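B12-binding domain-containing protein (Kitasatospora setae, PDB 6WTE) binds cobalamin and a [4Fe-4S] cluster and, as the radical SAM methylase TsrM, catalyses methyl transfer by a non-radical route. Local coordinates at residues V394-F407 and L502-L516. Residues are numbered along the deposited sequence; the frame is centred on the assembly and turned at random.
Sequences VDAFMALDATVTGF and LWALIDPADHHRVML. With EDO (1,2-ethanediol), chain K.
Arg513 reaches across to the carbonyl oxygen of Met398, on helix 387-398, and grips it end-on, NH2 at 3.0 Å and NH1 at 3.1 Å from Met398 O. Its CG sits between the backbone N and carbonyl carbon (chi1 66°), and the chain then runs extended to NE, carrying the guanidinium there. NH1 meets a lone pair in the carbonyl plane, whereas NH2 sits above that plane. The bent Met398 chain lays its CE over one guanidinium face, 3.4 Å from Arg513 CZ; over the opposite face lies Asp401 OD1, a long, charge-only salt bridge. Beside this, strand 514-515 adds to the radical SAM core sheet, pairing in parallel with strand 404-412, which also pairs in parallel with 373-380: Thr405 N bonds Arg513 O, Met515 N bonds Thr405 O and Phe407 N bonds Met515 O. On the face carrying Thr405 and Val514, Val514 CG1 touches Met398 CE at 3.5 Å and meets the Phe407 ring at its edge, while Ile506 CD1 touches both Phe407 CE2 and, at 3.9 Å, Val394 CG1. Further out, Asp510 OD1 holds Arg513 NE weakly, and two waters lie between Arg513 NH1 and Thr405 OG1, one bound only weakly by NH1. A leucine in place of Arg513 would probably leave Met398 O without two donors and take a nearby positive charge from Asp401 and Asp510.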
loop_
_atom_site.group_PDB
_atom_site.type_symbol
_atom_site.label_atom_id
_atom_site.label_comp_id
_atom_site.label_asym_id
_atom_site.label_seq_id
_atom_site.Cartn_x
_atom_site.Cartn_y
_atom_site.Cartn_z
ATOM N N VAL A 394 6.274 22.386 9.504
ATOM C CA VAL A 394 6.573 22.923 8.177
ATOM C C VAL A 394 7.927 23.616 8.185
ATOM O O VAL A 394 8.791 23.335 7.346
ATOM C CB VAL A 394 5.459 23.878 7.712
ATOM C CG1 VAL A 394 5.933 24.722 6.529
ATOM C CG2 VAL A 394 4.212 23.088 7.328
ATOM N N ASP A 395 8.143 24.507 9.159
ATOM C CA ASP A 395 9.388 25.272 9.209
ATOM C C ASP A 395 10.599 24.363 9.352
ATOM O O ASP A 395 11.614 24.555 8.670
ATOM C CB ASP A 395 9.342 26.276 10.363
ATOM C CG ASP A 395 8.417 27.443 10.081
ATOM O OD1 ASP A 395 8.004 27.609 8.916
ATOM O OD2 ASP A 395 8.105 28.195 11.023
ATOM N N ALA A 396 10.517 23.372 10.239
ATOM C CA ALA A 396 11.660 22.494 10.462
ATOM C C ALA A 396 11.899 21.574 9.270
ATOM O O ALA A 396 13.046 21.386 8.847
ATOM C CB ALA A 396 11.449 21.678 11.731
ATOM N N PHE A 397 10.831 20.987 8.717
ATOM C CA PHE A 397 10.990 20.094 7.571
ATOM C C PHE A 397 11.509 20.841 6.344
ATOM O O PHE A 397 12.397 20.349 5.640
ATOM C CB PHE A 397 9.665 19.397 7.239
ATOM C CG PHE A 397 9.384 18.189 8.077
ATOM C CD1 PHE A 397 9.943 18.038 9.336
ATOM C CD2 PHE A 397 8.555 17.181 7.593
ATOM C CE1 PHE A 397 9.662 16.908 10.107
ATOM C CE2 PHE A 397 8.275 16.053 8.361
ATOM C CZ PHE A 397 8.837 15.920 9.615
ATOM N N MET A 398 10.958 22.025 6.062
ATOM C CA MET A 398 11.374 22.762 4.876
ATOM C C MET A 398 12.843 23.164 4.951
ATOM O O MET A 398 13.519 23.237 3.917
ATOM C CB MET A 398 10.483 23.992 4.684
ATOM C CG MET A 398 9.062 23.652 4.261
ATOM S SD MET A 398 9.016 22.827 2.654
ATOM C CE MET A 398 9.626 24.165 1.633
ATOM N N ALA A 399 13.359 23.403 6.158
ATOM C CA ALA A 399 14.761 23.779 6.315
ATOM C C ALA A 399 15.716 22.624 6.040
ATOM O O ALA A 399 16.921 22.861 5.909
ATOM C CB ALA A 399 15.000 24.336 7.723
ATOM N N LEU A 400 15.210 21.388 5.949
ATOM C CA LEU A 400 16.057 20.251 5.586
ATOM C C LEU A 400 16.603 20.373 4.170
ATOM O O LEU A 400 17.641 19.781 3.856
ATOM C CB LEU A 400 15.269 18.946 5.704
ATOM C CG LEU A 400 14.852 18.465 7.089
ATOM C CD1 LEU A 400 13.839 17.348 6.930
ATOM C CD2 LEU A 400 16.071 17.974 7.853
ATOM N N ASP A 401 15.910 21.106 3.299
ATOM C CA ASP A 401 16.250 21.169 1.877
ATOM C C ASP A 401 16.209 19.785 1.231
ATOM O O ASP A 401 17.038 19.451 0.384
ATOM C CB ASP A 401 17.617 21.827 1.654
ATOM C CG ASP A 401 17.563 23.336 1.764
ATOM O OD1 ASP A 401 16.445 23.878 1.904
ATOM O OD2 ASP A 401 18.638 23.978 1.715
ATOM N N ALA A 402 15.233 18.971 1.629
ATOM C CA ALA A 402 15.025 17.704 0.946
ATOM C C ALA A 402 14.666 17.961 -0.508
ATOM O O ALA A 402 14.139 19.020 -0.860
ATOM C CB ALA A 402 13.918 16.901 1.623
ATOM N N THR A 403 14.960 16.984 -1.367
ATOM C CA THR A 403 14.636 17.158 -2.780
ATOM C C THR A 403 13.165 17.495 -2.941
ATOM O O THR A 403 12.799 18.446 -3.639
ATOM C CB THR A 403 14.975 15.903 -3.586
ATOM O OG1 THR A 403 16.297 15.456 -3.266
ATOM C CG2 THR A 403 14.875 16.197 -5.081
ATOM N N VAL A 404 12.309 16.721 -2.287
ATOM C CA VAL A 404 10.878 16.973 -2.249
ATOM C C VAL A 404 10.424 16.827 -0.807
ATOM O O VAL A 404 10.901 15.945 -0.081
ATOM C CB VAL A 404 10.101 16.010 -3.175
ATOM C CG1 VAL A 404 8.600 16.238 -3.057
ATOM C CG2 VAL A 404 10.548 16.187 -4.631
ATOM N N THR A 405 9.515 17.699 -0.387
ATOM C CA THR A 405 8.859 17.586 0.911
ATOM C C THR A 405 7.365 17.442 0.658
ATOM O O THR A 405 6.749 18.326 0.056
ATOM C CB THR A 405 9.163 18.804 1.782
ATOM O OG1 THR A 405 10.568 19.055 1.724
ATOM C CG2 THR A 405 8.771 18.543 3.231
ATOM N N GLY A 406 6.789 16.342 1.121
ATOM C CA GLY A 406 5.388 16.028 0.880
ATOM C C GLY A 406 4.589 16.174 2.161
ATOM O O GLY A 406 5.020 15.718 3.224
ATOM N N PHE A 407 3.428 16.812 2.050
ATOM C CA PHE A 407 2.542 17.030 3.185
ATOM C C PHE A 407 1.197 16.365 2.930
ATOM O O PHE A 407 0.630 16.483 1.839
ATOM C CB PHE A 407 2.335 18.523 3.442
ATOM C CG PHE A 407 3.606 19.277 3.690
ATOM C CD1 PHE A 407 4.183 19.291 4.950
ATOM C CD2 PHE A 407 4.235 19.960 2.660
ATOM C CE1 PHE A 407 5.356 19.980 5.185
ATOM C CE2 PHE A 407 5.408 20.652 2.888
ATOM C CZ PHE A 407 5.970 20.665 4.154
ATOM N N LEU A 502 -3.135 25.054 4.864
ATOM C CA LEU A 502 -1.793 24.493 4.758
ATOM C C LEU A 502 -1.013 25.146 3.623
ATOM O O LEU A 502 0.167 25.477 3.789
ATOM C CB LEU A 502 -1.876 22.977 4.572
ATOM C CG LEU A 502 -0.564 22.224 4.347
ATOM C CD1 LEU A 502 0.385 22.417 5.519
ATOM C CD2 LEU A 502 -0.831 20.751 4.121
ATOM N N TRP A 503 -1.659 25.361 2.471
ATOM C CA TRP A 503 -0.986 26.025 1.354
ATOM C C TRP A 503 -0.458 27.396 1.744
ATOM O O TRP A 503 0.602 27.819 1.268
ATOM C CB TRP A 503 -1.934 26.169 0.167
ATOM C CG TRP A 503 -1.901 25.027 -0.767
ATOM C CD1 TRP A 503 -2.451 23.797 -0.580
ATOM C CD2 TRP A 503 -1.274 25.000 -2.054
ATOM N NE1 TRP A 503 -2.215 23.004 -1.677
ATOM C CE2 TRP A 503 -1.489 23.719 -2.595
ATOM C CE3 TRP A 503 -0.552 25.937 -2.802
ATOM C CZ2 TRP A 503 -1.010 23.347 -3.851
ATOM C CZ3 TRP A 503 -0.077 25.568 -4.049
ATOM C CH2 TRP A 503 -0.308 24.284 -4.560
ATOM N N ALA A 504 -1.189 28.116 2.593
ATOM C CA ALA A 504 -0.772 29.457 2.981
ATOM C C ALA A 504 0.518 29.465 3.788
ATOM O O ALA A 504 1.113 30.535 3.960
ATOM C CB ALA A 504 -1.882 30.140 3.778
ATOM N N LEU A 505 0.957 28.316 4.296
ATOM C CA LEU A 505 2.189 28.255 5.070
ATOM C C LEU A 505 3.441 28.123 4.209
ATOM O O LEU A 505 4.547 28.310 4.726
ATOM C CB LEU A 505 2.132 27.092 6.059
ATOM C CG LEU A 505 1.029 27.200 7.109
ATOM C CD1 LEU A 505 1.042 25.972 7.997
ATOM C CD2 LEU A 505 1.196 28.474 7.930
ATOM N N ILE A 506 3.307 27.809 2.924
ATOM C CA ILE A 506 4.457 27.549 2.067
ATOM C C ILE A 506 4.830 28.825 1.332
ATOM O O ILE A 506 3.981 29.457 0.692
ATOM C CB ILE A 506 4.168 26.407 1.080
ATOM C CG1 ILE A 506 3.742 25.152 1.843
ATOM C CG2 ILE A 506 5.385 26.138 0.204
ATOM C CD1 ILE A 506 4.790 24.644 2.815
ATOM N N ASP A 507 6.095 29.214 1.436
ATOM C CA ASP A 507 6.591 30.327 0.645
ATOM C C ASP A 507 6.441 29.978 -0.832
ATOM O O ASP A 507 6.787 28.859 -1.235
ATOM C CB ASP A 507 8.053 30.608 0.996
ATOM C CG ASP A 507 8.547 31.935 0.450
ATOM O OD1 ASP A 507 8.415 32.179 -0.769
ATOM O OD2 ASP A 507 9.066 32.742 1.250
ATOM N N PRO A 508 5.899 30.875 -1.657
ATOM C CA PRO A 508 5.752 30.553 -3.088
ATOM C C PRO A 508 7.061 30.196 -3.777
ATOM O O PRO A 508 7.046 29.439 -4.757
ATOM C CB PRO A 508 5.134 31.832 -3.670
ATOM C CG PRO A 508 4.419 32.458 -2.514
ATOM C CD PRO A 508 5.263 32.157 -1.305
ATOM N N ALA A 509 8.197 30.705 -3.289
ATOM C CA ALA A 509 9.483 30.345 -3.872
ATOM C C ALA A 509 9.854 28.888 -3.630
ATOM O O ALA A 509 10.830 28.411 -4.221
ATOM C CB ALA A 509 10.584 31.258 -3.321
ATOM N N ASP A 510 9.097 28.176 -2.793
ATOM C CA ASP A 510 9.348 26.776 -2.474
ATOM C C ASP A 510 8.357 25.821 -3.126
ATOM O O ASP A 510 8.462 24.607 -2.919
ATOM C CB ASP A 510 9.303 26.562 -0.954
ATOM C CG ASP A 510 10.436 27.255 -0.223
ATOM O OD1 ASP A 510 11.528 27.407 -0.814
ATOM O OD2 ASP A 510 10.233 27.627 0.956
ATOM N N HIS A 511 7.389 26.329 -3.892
ATOM C CA HIS A 511 6.380 25.454 -4.490
ATOM C C HIS A 511 7.005 24.394 -5.392
ATOM O O HIS A 511 6.463 23.291 -5.531
ATOM C CB HIS A 511 5.376 26.289 -5.283
ATOM C CG HIS A 511 4.388 27.019 -4.431
ATOM N ND1 HIS A 511 3.610 28.050 -4.912
ATOM C CD2 HIS A 511 4.033 26.855 -3.134
ATOM C CE1 HIS A 511 2.829 28.498 -3.947
ATOM N NE2 HIS A 511 3.064 27.789 -2.857
ATOM N N HIS A 512 8.150 24.703 -6.004
ATOM C CA HIS A 512 8.783 23.739 -6.893
ATOM C C HIS A 512 9.230 22.489 -6.146
ATOM O O HIS A 512 9.325 21.415 -6.746
ATOM C CB HIS A 512 9.976 24.390 -7.588
ATOM C CG HIS A 512 11.095 24.719 -6.655
ATOM N ND1 HIS A 512 12.332 24.114 -6.729
ATOM C CD2 HIS A 512 11.151 25.559 -5.594
ATOM C CE1 HIS A 512 13.113 24.595 -5.777
ATOM N NE2 HIS A 512 12.419 25.467 -5.070
ATOM N N ARG A 513 9.506 22.597 -4.842
ATOM C CA ARG A 513 10.073 21.476 -4.102
ATOM C C ARG A 513 9.124 20.904 -3.054
ATOM O O ARG A 513 9.569 20.160 -2.175
ATOM C CB ARG A 513 11.403 21.870 -3.449
ATOM C CG ARG A 513 11.339 22.936 -2.348
ATOM C CD ARG A 513 12.754 23.180 -1.793
ATOM N NE ARG A 513 12.830 24.189 -0.736
ATOM C CZ ARG A 513 12.882 23.915 0.566
ATOM N NH1 ARG A 513 12.852 22.657 0.991
ATOM N NH2 ARG A 513 12.959 24.902 1.448
ATOM N N VAL A 514 7.829 21.216 -3.131
ATOM C CA VAL A 514 6.863 20.675 -2.184
ATOM C C VAL A 514 5.727 20.002 -2.934
ATOM O O VAL A 514 5.359 20.401 -4.045
ATOM C CB VAL A 514 6.284 21.748 -1.239
ATOM C CG1 VAL A 514 7.393 22.462 -0.503
ATOM C CG2 VAL A 514 5.416 22.730 -2.003
ATOM N N MET A 515 5.163 18.979 -2.299
ATOM C CA MET A 515 3.936 18.330 -2.740
ATOM C C MET A 515 2.893 18.531 -1.654
ATOM O O MET A 515 3.071 18.055 -0.530
ATOM C CB MET A 515 4.169 16.847 -2.998
ATOM C CG MET A 515 4.965 16.566 -4.258
ATOM S SD MET A 515 5.003 14.794 -4.562
ATOM C CE MET A 515 5.862 14.712 -6.130
ATOM N N LEU A 516 1.809 19.221 -1.995
ATOM C CA LEU A 516 0.735 19.550 -1.074
ATOM C C LEU A 516 -0.558 18.902 -1.541
ATOM O O LEU A 516 -0.734 18.652 -2.737
ATOM C CB LEU A 516 0.530 21.067 -0.999
ATOM C CG LEU A 516 1.695 21.884 -0.448
ATOM C CD1 LEU A 516 1.571 23.329 -0.883
ATOM C CD2 LEU A 516 1.674 21.789 1.054
HETATM C C1 EDO K . 18.228 17.659 -4.443
HETATM O O1 EDO K . 18.042 17.263 -3.080
HETATM C C2 EDO K . 19.589 17.155 -4.900
HETATM O O2 EDO K . 19.735 17.429 -6.296
HETATM O O HOH W 1 12.759 20.105 2.869
HETATM O O HOH W 2 11.743 20.126 -0.393
#